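PDB 1VBF: protein-L-isoaspartate(D-aspartate) O-methyltransferase from Sulfolobus tokodaii, which probably catalyses methyl transfer from S-adenosyl-L-methionine to L-isoaspartyl residues of damaged proteins, a step in their repair or degradation. Local coordinates for residues 74-79 with 95-100. Sequence-based numbering, arbitrary orientation.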
ATOM      1  N   VAL B  74      29.524  -4.092  32.542  1.00 37.53           N
ATOM      2  CA  VAL B  74      28.502  -4.078  31.506  1.00 35.73           C
ATOM      3  C   VAL B  74      27.726  -2.782  31.417  1.00 35.74           C
ATOM      4  O   VAL B  74      27.235  -2.280  32.426  1.00 38.01           O
ATOM      5  CB  VAL B  74      27.489  -5.228  31.747  1.00 35.07           C
ATOM      6  CG1 VAL B  74      26.335  -5.159  30.745  1.00 32.85           C
ATOM      7  CG2 VAL B  74      28.222  -6.563  31.695  1.00 31.44           C
ATOM      8  N   LEU B  75      27.616  -2.242  30.209  1.00 34.03           N
ATOM      9  CA  LEU B  75      26.844  -1.025  29.990  1.00 31.21           C
ATOM     10  C   LEU B  75      25.490  -1.462  29.421  1.00 30.41           C
ATOM     11  O   LEU B  75      25.451  -2.220  28.449  1.00 31.01           O
ATOM     12  CB  LEU B  75      27.553  -0.107  28.988  1.00 29.89           C
ATOM     13  CG  LEU B  75      26.705   1.080  28.515  1.00 30.55           C
ATOM     14  CD1 LEU B  75      26.557   2.077  29.642  1.00 30.03           C
ATOM     15  CD2 LEU B  75      27.340   1.746  27.309  1.00 31.00           C
ATOM     16  N   GLU B  76      24.397  -1.000  30.025  1.00 28.32           N
ATOM     17  CA  GLU B  76      23.043  -1.331  29.577  1.00 27.78           C
ATOM     18  C   GLU B  76      22.260  -0.076  29.185  1.00 28.52           C
ATOM     19  O   GLU B  76      21.991   0.764  30.048  1.00 28.64           O
ATOM     20  CB  GLU B  76      22.257  -2.034  30.692  1.00 28.45           C
ATOM     21  CG  GLU B  76      20.785  -2.229  30.361  1.00 30.90           C
ATOM     22  CD  GLU B  76      19.948  -2.684  31.541  1.00 33.80           C
ATOM     23  OE1 GLU B  76      19.764  -1.889  32.482  1.00 36.19           O
ATOM     24  OE2 GLU B  76      19.460  -3.836  31.530  1.00 32.94           O
ATOM     25  N   ILE B  77      21.867   0.040  27.911  1.00 26.92           N
ATOM     26  CA  ILE B  77      21.109   1.206  27.455  1.00 25.43           C
ATOM     27  C   ILE B  77      19.592   0.969  27.494  1.00 26.20           C
ATOM     28  O   ILE B  77      19.042   0.315  26.613  1.00 26.75           O
ATOM     29  CB  ILE B  77      21.468   1.610  26.010  1.00 24.34           C
ATOM     30  CG1 ILE B  77      22.992   1.671  25.805  1.00 24.12           C
ATOM     31  CG2 ILE B  77      20.820   2.945  25.692  1.00 22.55           C
ATOM     32  CD1 ILE B  77      23.749   2.625  26.700  1.00 25.10           C
ATOM     33  N   GLY B  78      18.928   1.504  28.515  1.00 25.02           N
ATOM     34  CA  GLY B  78      17.492   1.353  28.644  1.00 27.41           C
ATOM     35  C   GLY B  78      17.066   0.587  29.887  1.00 31.06           C
ATOM     36  O   GLY B  78      16.427  -0.461  29.800  1.00 33.78           O
ATOM     37  N   THR B  79      17.385   1.117  31.057  1.00 32.17           N
ATOM     38  CA  THR B  79      17.060   0.461  32.322  1.00 32.36           C
ATOM     39  C   THR B  79      15.641  -0.082  32.416  1.00 32.12           C
ATOM     40  O   THR B  79      15.435  -1.234  32.795  1.00 32.02           O
ATOM     41  CB  THR B  79      17.314   1.415  33.523  1.00 31.70           C
ATOM     42  OG1 THR B  79      18.663   1.892  33.456  1.00 30.83           O
ATOM     43  CG2 THR B  79      17.115   0.692  34.851  1.00 27.74           C
ATOM     44  N   VAL B  95      27.769  -2.916  36.840  1.00 36.60           N
ATOM     45  CA  VAL B  95      26.803  -2.606  35.794  1.00 33.44           C
ATOM     46  C   VAL B  95      26.436  -1.125  35.761  1.00 33.49           C
ATOM     47  O   VAL B  95      25.935  -0.593  36.751  1.00 34.04           O
ATOM     48  CB  VAL B  95      25.492  -3.403  36.002  1.00 30.78           C
ATOM     49  CG1 VAL B  95      24.473  -3.030  34.978  1.00 28.86           C
ATOM     50  CG2 VAL B  95      25.762  -4.864  35.909  1.00 31.56           C
ATOM     51  N   VAL B  96      26.689  -0.458  34.634  1.00 32.13           N
ATOM     52  CA  VAL B  96      26.298   0.942  34.472  1.00 31.06           C
ATOM     53  C   VAL B  96      25.044   0.900  33.581  1.00 30.45           C
ATOM     54  O   VAL B  96      25.087   0.363  32.482  1.00 29.71           O
ATOM     55  CB  VAL B  96      27.393   1.761  33.771  1.00 32.00           C
ATOM     56  CG1 VAL B  96      26.851   3.125  33.406  1.00 31.89           C
ATOM     57  CG2 VAL B  96      28.619   1.907  34.683  1.00 31.31           C
ATOM     58  N   SER B  97      23.933   1.456  34.047  1.00 29.57           N
ATOM     59  CA  SER B  97      22.701   1.416  33.278  1.00 30.24           C
ATOM     60  C   SER B  97      22.027   2.780  33.089  1.00 32.63           C
ATOM     61  O   SER B  97      21.723   3.469  34.060  1.00 33.76           O
ATOM     62  CB  SER B  97      21.723   0.467  33.946  1.00 30.30           C
ATOM     63  OG  SER B  97      20.472   0.456  33.284  1.00 32.21           O
ATOM     64  N   VAL B  98      21.744   3.129  31.835  1.00 32.13           N
ATOM     65  CA  VAL B  98      21.147   4.411  31.491  1.00 31.43           C
ATOM     66  C   VAL B  98      19.655   4.374  31.129  1.00 33.02           C
ATOM     67  O   VAL B  98      19.216   3.481  30.425  1.00 35.99           O
ATOM     68  CB  VAL B  98      21.899   5.011  30.287  1.00 30.04           C
ATOM     69  CG1 VAL B  98      21.428   6.433  30.029  1.00 27.92           C
ATOM     70  CG2 VAL B  98      23.405   4.913  30.521  1.00 26.98           C
ATOM     71  N   GLU B  99      18.891   5.361  31.593  1.00 33.04           N
ATOM     72  CA  GLU B  99      17.471   5.472  31.284  1.00 31.70           C
ATOM     73  C   GLU B  99      17.179   6.933  30.900  1.00 33.15           C
ATOM     74  O   GLU B  99      17.570   7.847  31.618  1.00 35.85           O
ATOM     75  CB  GLU B  99      16.627   5.068  32.482  1.00 31.15           C
ATOM     76  CG  GLU B  99      15.158   5.398  32.285  1.00 34.23           C
ATOM     77  CD  GLU B  99      14.560   4.676  31.087  1.00 35.68           C
ATOM     78  OE1 GLU B  99      13.845   5.322  30.287  1.00 34.84           O
ATOM     79  OE2 GLU B  99      14.804   3.459  30.949  1.00 37.82           O
ATOM     80  N   ILE B 100      16.491   7.162  29.785  1.00 31.86           N
ATOM     81  CA  ILE B 100      16.225   8.524  29.331  1.00 30.73           C
ATOM     82  C   ILE B 100      14.923   9.125  29.827  1.00 32.33           C
ATOM     83  O   ILE B 100      14.779  10.348  29.903  1.00 31.57           O
ATOM     84  CB  ILE B 100      16.249   8.601  27.769  1.00 29.25           C
ATOM     85  CG1 ILE B 100      16.337  10.047  27.301  1.00 26.73           C
ATOM     86  CG2 ILE B 100      14.986   8.008  27.180  1.00 23.30           C
ATOM     87  CD1 ILE B 100      16.699  10.165  25.826  1.00 27.47           C
TER
HETATM   88  O   HOH W   1      18.865   4.266  34.996  1.00 21.28           O
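Ser97 meets Glu76 across two neighbouring parallel strands, its OG donating to Glu76 OE1 at 2.6 Å. These strands, 73-77 and 94-99, with helix 83-91 between them, form a beta-alpha-beta unit of the Rossmann-like methyltransferase fold. The hydroxyl reaches the anti lone pair of the carboxylate oxygen, the one turned away from OE2. Glu76 has CG anti to its backbone N (chi1 172°) and a chain extended beyond it, which brings the carboxylate over the face of the sheet that also carries Val74, Val95 and Ser97. On the opposite face the contact is apolar: Leu75 CD1 lies 3.9 Å from Val96 CG1 and 4.3 Å from Val98 CG2. Between the faces the backbone ladder runs from Val96 N to Val74 O, from Glu76 N to Val96 O and from Val98 N to Glu76 O. Past the ladder, Thr79 CB packs on Glu99 CB at 3.9 Å.

Thr85 OG1 of helix 83-91 also hydrogen-bonds Glu76 OE1, and Trp141, just past strand 135-140, makes a weak bond to OE2. With an alanine in place of Glu76, Ser97 OG and Thr85 OG1 would probably both lose their carboxylate partner. Beyond strand 73-77 the chain turns at Gly78, which has a positive phi, at which a side chain would collide with Ile77 O. Gly78 and Thr79 begin the glycine-rich loop that in related methyltransferases borders the S-adenosylmethionine site. Glu99, at the end of the second strand, accepts from Asn101 N through OE1 and from Gly80 N through OE2, tying that loop down. Val98 O takes two donors: Gly78 N at 2.8 Å, nearly in line with the carbonyl, and Thr79 N at 3.1 Å, from 45° above its plane.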